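Local coordinates for protein polymerase X (Deinococcus radiodurans, PDB 2W9M) that probably extends DNA from deoxyribonucleoside triphosphates as a family X DNA polymerase, and carries bound zinc ions in a second, phosphoesterase-like domain, at residues A[191-196]-A[497-502]; A[162-167]-A[490-495]; A[267-270]-A[275-278]; A[289-292]-A[297-300]. All blocks are in the same frame, centred on the assembly; numbering follows the deposited sequence.

Contact 1: residues A[191-196]-A[497-502]; sequences GLETVR and LDWREA
E193 OE2 is gripped by both terminal nitrogens of R500. The bond from R500 NH2 to E193 OE2 is 3.0 Å and uses the syn lone pair of the oxygen. The bond from R500 NH1 to the same E193 OE2, 3.2 Å, is weak. Carboxylate and guanidinium planes stand 70° apart; one oxygen serves both nitrogens, and the two groups do not pair flat. The second oxygen of E193 goes elsewhere. E193 OE1 lies in the plane of the W499 ring, at its edge, and takes a weak bond of 3.2 Å from W499 NE1. A sharp bend at chi2 (-85°) turns the E193 carboxylate so that its two oxygens reach these different partners.

R500 NH1 also bonds to D498 OD1 at 3.0 Å. The hydrogen bond within this salt bridge is nearly straight (165°) and lies in the guanidinium plane. The guanidinium therefore links two acids, and W499 CZ2 sits 3.5 Å from its plane, over its centre. The acids come close, with E193 OE1 4.0 Å from D498 OD2. The charge of R500 probably offsets their repulsion, and R460 forms a second salt bridge with D498. On the W499 ring, K535 makes a cation-pi contact.

D498 is the N-cap of helix 499-505, and its OD1 accepts a weak capping bond from R500 N. The whole is a salt-bridge network built on a helix N-cap. It ties the loop before strand 194-203, in the polymerase X part, to a helix between strands 485-489 and 511-514 of the parallel sheet of the zinc-binding domain.

Contact 2: residues A[162-167]-A[490-495]; sequences SLRAGL and ANAARL
The R164 guanidinium carries the A492 methyl group over one face and has the N491 amide near its edge. A492 CB sits 3.3 Å above the guanidinium plane, offset toward the rim. Its nearest atom there is R164 NH2, 3.4 Å from A492 CB. At the edge, N491 ND2 stays 4.1 Å from R164 NH2, which is contact without a bond. R164 leaves the helix with CG anti to the backbone N (-179°), then bends at chi3 (-70°), which folds the guanidinium over the methyl. R164 NH2 forms a salt bridge with D525.

S162 caps helix 163-176 by accepting from A165 N. Across from it, A493 N bonds to N491 OD1 at 2.9 Å, and N491 O takes bonds from both R494 N and L495 N. These hold A492 in a tight turn with its methyl toward the helix.

N491 heads an Asx turn after strand 485-489 of the parallel sheet. Its side chain lies about 8 Å from a bound zinc ion and about 5 Å from the side chain of the zinc ligand D516. The turn thus borders the metal site of the phosphoesterase-like domain.

Contact 3: residues A[267-270]-A[275-278]; sequences GFTL and LSRG
F268, L270 and L275, with the R277 guanidinium against the F268 ring, make the tight part of this hairpin, while T269 and S276 stand on the other face, which has fewer side-chain contacts. On the tight side L275 CD1 touches two residues. It lies 3.8 Å from F268 CB and 3.8 Å from L270 CG. The first two torsions of L275 (-174° and 62°) together bring this methyl over to the opposing strand. On the opposite face T269 CB meets S276 OG at 3.6 Å, and S276 OG also lies near T269 O. T269 is exposed.

The backbones are joined as an antiparallel hydrogen-bonded pair. T269 N bonds to S276 O at 3.1 Å, and S276 N to T269 O at 3.2 Å. S276 O also meets F268 CA in a short CA-H...O contact of 3.2 Å.

Toward the open end of the hairpin the F268 ring meets R277. F268 CZ lies under the centre of the guanidinium, 3.3 Å from R277 CZ, and R277 NE lies over the ring face near the rim. The planes are 34° apart, so the two groups are inclined. The ring is buried, whereas R277 is exposed and shields one of its faces. With an alanine in place of F268, the R277 guanidinium would probably lose its aromatic support and a gap would open beside L275.

The strand of L275 is the middle one of three, between 269-271 and 280-282. Helix 253-264 ends in a Schellman motif at G267 and packs back on the sheet, with A263 against F268 and V259 against L270. L294, from a loop, also touches F268.

Contact 4: residues A[289-292]-A[297-300]; sequences VVFH and PFRP
This is an aromatic packing contact in the thumb region, between helix 287-293 and the loop that follows it. F291 on the helix carries nearly all of it. The chain turns back after the helix and lays the backbone of F298 and R299 across one face of the F291 ring. F298 CA stands over the centre of that face in a CH-pi contact, 4.1 Å from the ring centroid and 12° off the ring normal. R299 N lies over the same face nearer the rim, 3.7 Å from F291 CZ. P297 O approaches the ring obliquely, 3.5 Å from F291 CD2.

The two phenyl rings also touch. F291 CD1 is 3.5 Å from F298 CD1, and the centroids are 5.0 Å apart. The planes are inclined by 56°, an oblique pairing. Chi1 of -172° puts the F298 ring beside its own carbonyl carbon and brings it against F291 CD1, the side chains crossing at about a right angle. The F298 ring is on the exposed side, whereas F291 is buried and also packs on F255 and L248 of the neighbouring helices. A serine in place of F291 would probably leave the backbone of F298 and R299 without its support and open a gap against F255 and L248.

R299 adds a looser apolar touch, with its CB 4.2 Å from F291 CZ. Its charged end runs away from the ring to a salt bridge with D309 and a bond to Y303 O. The two segments share no hydrogen bond, so what holds them to each other is ring-face packing and dispersion, while polar bonds to other parts of the chain fix R299.

How the contacts relate
The four contacts form two groups. Contacts 1 and 2 lie near the centre of the molecule, with centres 9 Å apart, and they touch: E193 CB packs on L495 CD1 at 3.6 Å. Both join the polymerase X part to the zinc-binding domain, and their segments alternate along the chain. Contact 2 is the nearer of the two to the metals. The D498 side chain of contact 1 is about 10 Å from that of the zinc ligand H456. Contacts 3 and 4 belong to the thumb, with centres 16 Å apart and nearest atoms about 4 Å apart. The centres of contacts 1 and 4 are 24 Å apart.

Contact 1: residues A[191-196]-A[497-502]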
# COMPACT_ATOMS: atom_id res chain seq x y z
N GLY A 191 -5.85 -1.99 -12.29
CA GLY A 191 -5.06 -1.99 -11.07
C GLY A 191 -3.72 -1.28 -11.13
O GLY A 191 -2.81 -1.60 -10.37
N LEU A 192 -3.60 -0.30 -12.02
CA LEU A 192 -2.38 0.47 -12.11
C LEU A 192 -2.04 1.02 -10.72
O LEU A 192 -2.86 1.69 -10.10
CB LEU A 192 -2.56 1.61 -13.11
CG LEU A 192 -1.37 1.86 -14.04
CD1 LEU A 192 -1.14 0.64 -14.90
CD2 LEU A 192 -1.59 3.10 -14.89
N GLU A 193 -0.83 0.73 -10.24
CA GLU A 193 -0.41 1.18 -8.91
C GLU A 193 -0.63 2.68 -8.73
O GLU A 193 -0.91 3.16 -7.63
CB GLU A 193 1.05 0.81 -8.64
CG GLU A 193 2.02 1.22 -9.75
CD GLU A 193 2.11 0.20 -10.88
OE1 GLU A 193 1.72 -0.97 -10.66
OE2 GLU A 193 2.57 0.57 -11.97
N THR A 194 -0.51 3.42 -9.82
CA THR A 194 -0.81 4.84 -9.83
C THR A 194 -1.81 5.12 -10.96
O THR A 194 -1.81 4.43 -11.97
CB THR A 194 0.47 5.66 -10.02
OG1 THR A 194 1.06 5.92 -8.74
CG2 THR A 194 0.16 6.97 -10.69
N VAL A 195 -2.67 6.11 -10.76
CA VAL A 195 -3.84 6.29 -11.62
C VAL A 195 -4.06 7.74 -12.08
O VAL A 195 -4.04 8.67 -11.27
CB VAL A 195 -5.10 5.80 -10.89
CG1 VAL A 195 -6.30 6.64 -11.25
CG2 VAL A 195 -5.35 4.33 -11.21
N ARG A 196 -4.29 7.92 -13.38
CA ARG A 196 -4.46 9.26 -13.93
C ARG A 196 -5.80 9.89 -13.56
O ARG A 196 -5.91 11.11 -13.44
CB ARG A 196 -4.31 9.25 -15.46
CG ARG A 196 -5.24 8.28 -16.17
CD ARG A 196 -4.98 8.27 -17.68
NE ARG A 196 -6.00 8.97 -18.45
CZ ARG A 196 -6.14 10.30 -18.49
NH1 ARG A 196 -5.32 11.08 -17.80
NH2 ARG A 196 -7.10 10.83 -19.23
N LEU A 497 6.70 -6.06 -3.36
CA LEU A 497 7.26 -6.18 -4.71
C LEU A 497 6.37 -5.77 -5.89
O LEU A 497 5.19 -6.13 -5.95
CB LEU A 497 7.70 -7.63 -4.91
CG LEU A 497 8.55 -7.99 -6.13
CD1 LEU A 497 9.94 -7.37 -6.00
CD2 LEU A 497 8.63 -9.51 -6.28
N ASP A 498 6.95 -5.03 -6.83
CA ASP A 498 6.23 -4.61 -8.03
C ASP A 498 5.72 -5.82 -8.81
O ASP A 498 6.41 -6.85 -8.87
CB ASP A 498 7.14 -3.77 -8.93
CG ASP A 498 6.38 -3.05 -10.03
OD1 ASP A 498 6.73 -3.25 -11.21
OD2 ASP A 498 5.42 -2.30 -9.72
N TRP A 499 4.54 -5.71 -9.40
CA TRP A 499 3.95 -6.85 -10.11
C TRP A 499 4.78 -7.23 -11.33
O TRP A 499 4.74 -8.37 -11.78
CB TRP A 499 2.49 -6.59 -10.50
CG TRP A 499 2.30 -5.53 -11.55
CD1 TRP A 499 2.02 -4.21 -11.33
CD2 TRP A 499 2.38 -5.69 -12.97
NE1 TRP A 499 1.92 -3.54 -12.52
CE2 TRP A 499 2.14 -4.42 -13.55
CE3 TRP A 499 2.64 -6.77 -13.81
CZ2 TRP A 499 2.14 -4.22 -14.93
CZ3 TRP A 499 2.64 -6.57 -15.18
CH2 TRP A 499 2.40 -5.30 -15.72
N ARG A 500 5.55 -6.27 -11.85
CA ARG A 500 6.40 -6.54 -13.00
C ARG A 500 7.52 -7.51 -12.63
O ARG A 500 7.85 -8.39 -13.41
CB ARG A 500 6.98 -5.25 -13.56
CG ARG A 500 5.96 -4.42 -14.33
CD ARG A 500 6.37 -2.97 -14.42
NE ARG A 500 5.24 -2.13 -14.83
CZ ARG A 500 4.35 -1.63 -13.98
NH1 ARG A 500 4.45 -1.87 -12.68
NH2 ARG A 500 3.35 -0.89 -14.44
N GLU A 501 8.09 -7.34 -11.45
CA GLU A 501 9.14 -8.24 -10.98
C GLU A 501 8.58 -9.59 -10.55
O GLU A 501 9.22 -10.63 -10.73
CB GLU A 501 9.94 -7.60 -9.85
CG GLU A 501 10.65 -6.32 -10.24
CD GLU A 501 11.70 -6.53 -11.32
OE1 GLU A 501 12.01 -7.70 -11.64
OE2 GLU A 501 12.21 -5.52 -11.86
N ALA A 502 7.37 -9.58 -9.99
CA ALA A 502 6.67 -10.81 -9.64
C ALA A 502 6.35 -11.64 -10.88
O ALA A 502 6.41 -12.87 -10.85
CB ALA A 502 5.40 -10.49 -8.87

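Contact 2: residues A[162-167]-A[490-495]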
# COMPACT_ATOMS: atom_id res chain seq x y z
N SER A 162 -3.35 7.82 -6.18
CA SER A 162 -3.10 6.46 -5.74
C SER A 162 -4.25 5.57 -6.22
O SER A 162 -5.35 6.06 -6.44
CB SER A 162 -2.98 6.38 -4.21
OG SER A 162 -4.23 6.58 -3.57
N LEU A 163 -3.98 4.28 -6.38
CA LEU A 163 -5.01 3.34 -6.79
C LEU A 163 -6.19 3.38 -5.83
O LEU A 163 -7.33 3.19 -6.23
CB LEU A 163 -4.45 1.92 -6.86
CG LEU A 163 -5.45 0.82 -7.22
CD1 LEU A 163 -6.13 1.13 -8.55
CD2 LEU A 163 -4.75 -0.53 -7.27
N ARG A 164 -5.90 3.63 -4.55
CA ARG A 164 -6.94 3.66 -3.52
C ARG A 164 -7.94 4.79 -3.75
O ARG A 164 -9.15 4.55 -3.78
CB ARG A 164 -6.31 3.78 -2.13
CG ARG A 164 -7.33 3.80 -1.00
CD ARG A 164 -6.73 4.19 0.34
NE ARG A 164 -5.84 3.16 0.88
CZ ARG A 164 -4.53 3.31 1.02
NH1 ARG A 164 -3.94 4.45 0.66
NH2 ARG A 164 -3.80 2.32 1.53
N ALA A 165 -7.45 6.01 -3.91
CA ALA A 165 -8.31 7.17 -4.14
C ALA A 165 -9.10 7.05 -5.44
O ALA A 165 -10.31 7.29 -5.46
CB ALA A 165 -7.48 8.45 -4.14
N GLY A 166 -8.43 6.68 -6.52
CA GLY A 166 -9.08 6.53 -7.81
C GLY A 166 -10.18 5.47 -7.79
O GLY A 166 -11.26 5.66 -8.34
N LEU A 167 -9.90 4.35 -7.14
CA LEU A 167 -10.85 3.25 -7.08
C LEU A 167 -12.04 3.58 -6.17
O LEU A 167 -13.18 3.29 -6.51
CB LEU A 167 -10.16 1.97 -6.60
CG LEU A 167 -10.84 0.62 -6.84
CD1 LEU A 167 -11.45 0.57 -8.23
CD2 LEU A 167 -9.83 -0.51 -6.66
N ALA A 490 0.48 -5.17 0.16
CA ALA A 490 -0.81 -4.73 -0.36
C ALA A 490 -1.16 -3.28 -0.05
O ALA A 490 -2.10 -2.73 -0.63
CB ALA A 490 -1.92 -5.66 0.12
N ASN A 491 -0.43 -2.64 0.86
CA ASN A 491 -0.68 -1.23 1.15
C ASN A 491 -0.57 -0.40 -0.13
O ASN A 491 0.45 -0.47 -0.82
CB ASN A 491 0.27 -0.70 2.23
CG ASN A 491 0.00 0.75 2.59
OD1 ASN A 491 0.38 1.67 1.86
ND2 ASN A 491 -0.64 0.97 3.73
N ALA A 492 -1.61 0.37 -0.43
CA ALA A 492 -1.71 1.11 -1.70
C ALA A 492 -0.54 2.06 -1.97
O ALA A 492 -0.31 2.44 -3.12
CB ALA A 492 -3.03 1.86 -1.77
N ALA A 493 0.19 2.45 -0.94
CA ALA A 493 1.33 3.34 -1.12
C ALA A 493 2.61 2.57 -1.37
O ALA A 493 3.66 3.16 -1.64
CB ALA A 493 1.49 4.26 0.07
N ARG A 494 2.53 1.25 -1.29
CA ARG A 494 3.71 0.42 -1.53
C ARG A 494 3.58 -0.43 -2.79
O ARG A 494 4.34 -0.24 -3.75
CB ARG A 494 4.02 -0.44 -0.31
CG ARG A 494 4.48 0.36 0.90
CD ARG A 494 4.80 -0.56 2.07
NE ARG A 494 5.12 0.19 3.28
CZ ARG A 494 6.29 0.77 3.51
NH1 ARG A 494 7.26 0.70 2.61
NH2 ARG A 494 6.49 1.42 4.65
N LEU A 495 2.63 -1.36 -2.79
CA LEU A 495 2.43 -2.27 -3.91
C LEU A 495 3.79 -2.77 -4.40
O LEU A 495 4.17 -2.59 -5.56
CB LEU A 495 1.65 -1.59 -5.03
CG LEU A 495 0.30 -1.03 -4.54
CD1 LEU A 495 -0.53 -0.49 -5.68
CD2 LEU A 495 -0.46 -2.09 -3.79

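Contact 3: residues A[267-270]-A[275-278]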
# COMPACT_ATOMS: atom_id res chain seq x y z
N GLY A 267 -10.26 -5.60 -41.64
CA GLY A 267 -11.30 -4.96 -42.42
C GLY A 267 -12.36 -4.26 -41.60
O GLY A 267 -13.30 -3.69 -42.15
N PHE A 268 -12.21 -4.30 -40.28
CA PHE A 268 -13.15 -3.64 -39.39
C PHE A 268 -12.65 -2.26 -38.99
O PHE A 268 -11.46 -1.98 -39.11
CB PHE A 268 -13.38 -4.47 -38.12
CG PHE A 268 -13.82 -5.87 -38.38
CD1 PHE A 268 -12.89 -6.89 -38.54
CD2 PHE A 268 -15.17 -6.19 -38.45
CE1 PHE A 268 -13.29 -8.19 -38.77
CE2 PHE A 268 -15.58 -7.48 -38.68
CZ PHE A 268 -14.63 -8.49 -38.84
N THR A 269 -13.56 -1.42 -38.53
CA THR A 269 -13.19 -0.17 -37.89
C THR A 269 -13.76 -0.15 -36.47
O THR A 269 -14.98 -0.15 -36.29
CB THR A 269 -13.69 1.06 -38.68
OG1 THR A 269 -12.94 1.18 -39.90
CG2 THR A 269 -13.51 2.33 -37.87
N LEU A 270 -12.88 -0.15 -35.47
CA LEU A 270 -13.31 -0.17 -34.08
C LEU A 270 -13.34 1.25 -33.51
O LEU A 270 -12.34 1.96 -33.54
CB LEU A 270 -12.40 -1.05 -33.23
CG LEU A 270 -13.08 -1.95 -32.19
CD1 LEU A 270 -12.13 -2.30 -31.05
CD2 LEU A 270 -14.34 -1.30 -31.64
N LEU A 275 -18.47 -1.41 -33.49
CA LEU A 275 -17.67 -2.16 -34.44
C LEU A 275 -18.36 -2.16 -35.80
O LEU A 275 -19.55 -2.46 -35.90
CB LEU A 275 -17.47 -3.59 -33.94
CG LEU A 275 -16.53 -4.49 -34.74
CD1 LEU A 275 -15.12 -3.93 -34.73
CD2 LEU A 275 -16.54 -5.90 -34.17
N SER A 276 -17.62 -1.81 -36.85
CA SER A 276 -18.20 -1.74 -38.19
C SER A 276 -17.35 -2.45 -39.24
O SER A 276 -16.23 -2.88 -38.96
CB SER A 276 -18.43 -0.29 -38.60
OG SER A 276 -17.22 0.35 -38.96
N ARG A 277 -17.90 -2.56 -40.44
CA ARG A 277 -17.22 -3.20 -41.56
C ARG A 277 -17.80 -2.70 -42.88
O ARG A 277 -18.66 -3.34 -43.47
CB ARG A 277 -17.38 -4.72 -41.48
CG ARG A 277 -16.44 -5.49 -42.39
CD ARG A 277 -16.67 -6.98 -42.25
NE ARG A 277 -15.43 -7.73 -42.40
CZ ARG A 277 -15.27 -8.99 -42.02
NH1 ARG A 277 -16.28 -9.64 -41.46
NH2 ARG A 277 -14.10 -9.59 -42.19
N GLY A 278 -17.32 -1.54 -43.33
CA GLY A 278 -17.91 -0.89 -44.49
C GLY A 278 -19.33 -0.46 -44.17
O GLY A 278 -19.55 0.41 -43.33

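Contact 4: residues A[289-292]-A[297-300]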
# COMPACT_ATOMS: atom_id res chain seq x y z
N VAL A 289 -18.03 -10.26 -27.32
CA VAL A 289 -18.59 -10.26 -28.67
C VAL A 289 -17.61 -9.67 -29.69
O VAL A 289 -17.48 -10.17 -30.81
CB VAL A 289 -19.93 -9.50 -28.73
CG1 VAL A 289 -20.52 -9.58 -30.12
CG2 VAL A 289 -20.90 -10.06 -27.70
N VAL A 290 -16.91 -8.60 -29.30
CA VAL A 290 -15.92 -7.98 -30.17
C VAL A 290 -14.78 -8.94 -30.50
O VAL A 290 -14.34 -9.04 -31.64
CB VAL A 290 -15.32 -6.71 -29.55
CG1 VAL A 290 -14.30 -6.09 -30.48
CG2 VAL A 290 -16.40 -5.72 -29.23
N PHE A 291 -14.30 -9.65 -29.48
CA PHE A 291 -13.24 -10.63 -29.68
C PHE A 291 -13.70 -11.73 -30.64
O PHE A 291 -12.95 -12.12 -31.53
CB PHE A 291 -12.80 -11.24 -28.35
CG PHE A 291 -11.88 -10.35 -27.55
CD1 PHE A 291 -12.33 -9.71 -26.41
CD2 PHE A 291 -10.56 -10.18 -27.93
CE1 PHE A 291 -11.49 -8.90 -25.66
CE2 PHE A 291 -9.71 -9.37 -27.19
CZ PHE A 291 -10.17 -8.73 -26.06
N HIS A 292 -14.92 -12.23 -30.45
CA HIS A 292 -15.47 -13.25 -31.34
C HIS A 292 -15.52 -12.76 -32.78
O HIS A 292 -15.20 -13.50 -33.70
CB HIS A 292 -16.87 -13.66 -30.89
CG HIS A 292 -16.88 -14.77 -29.88
ND1 HIS A 292 -17.24 -14.58 -28.57
CD2 HIS A 292 -16.58 -16.09 -30.00
CE1 HIS A 292 -17.16 -15.72 -27.92
NE2 HIS A 292 -16.76 -16.65 -28.76
N PRO A 297 -8.73 -14.52 -29.37
CA PRO A 297 -8.88 -15.08 -28.02
C PRO A 297 -9.15 -13.97 -27.01
O PRO A 297 -8.52 -12.92 -27.08
CB PRO A 297 -7.50 -15.70 -27.75
CG PRO A 297 -6.57 -14.93 -28.66
CD PRO A 297 -7.38 -14.76 -29.91
N PHE A 298 -10.08 -14.20 -26.09
CA PHE A 298 -10.40 -13.19 -25.09
C PHE A 298 -9.19 -12.90 -24.23
O PHE A 298 -8.55 -13.82 -23.72
CB PHE A 298 -11.57 -13.63 -24.22
CG PHE A 298 -12.08 -12.56 -23.29
CD1 PHE A 298 -13.13 -11.74 -23.67
CD2 PHE A 298 -11.50 -12.36 -22.05
CE1 PHE A 298 -13.59 -10.74 -22.83
CE2 PHE A 298 -11.97 -11.37 -21.20
CZ PHE A 298 -13.01 -10.56 -21.59
N ARG A 299 -8.87 -11.62 -24.08
CA ARG A 299 -7.72 -11.19 -23.28
C ARG A 299 -8.19 -10.46 -22.03
O ARG A 299 -8.66 -9.32 -22.11
CB ARG A 299 -6.80 -10.30 -24.12
CG ARG A 299 -5.55 -9.81 -23.42
CD ARG A 299 -4.61 -9.13 -24.41
NE ARG A 299 -3.41 -8.58 -23.77
CZ ARG A 299 -2.45 -7.93 -24.42
NH1 ARG A 299 -2.53 -7.75 -25.73
NH2 ARG A 299 -1.39 -7.47 -23.76
N PRO A 300 -8.06 -11.12 -20.87
CA PRO A 300 -8.55 -10.59 -19.58
C PRO A 300 -7.95 -9.23 -19.25
O PRO A 300 -6.77 -9.00 -19.53
CB PRO A 300 -8.08 -11.64 -18.57
CG PRO A 300 -7.87 -12.89 -19.37
CD PRO A 300 -7.40 -12.42 -20.71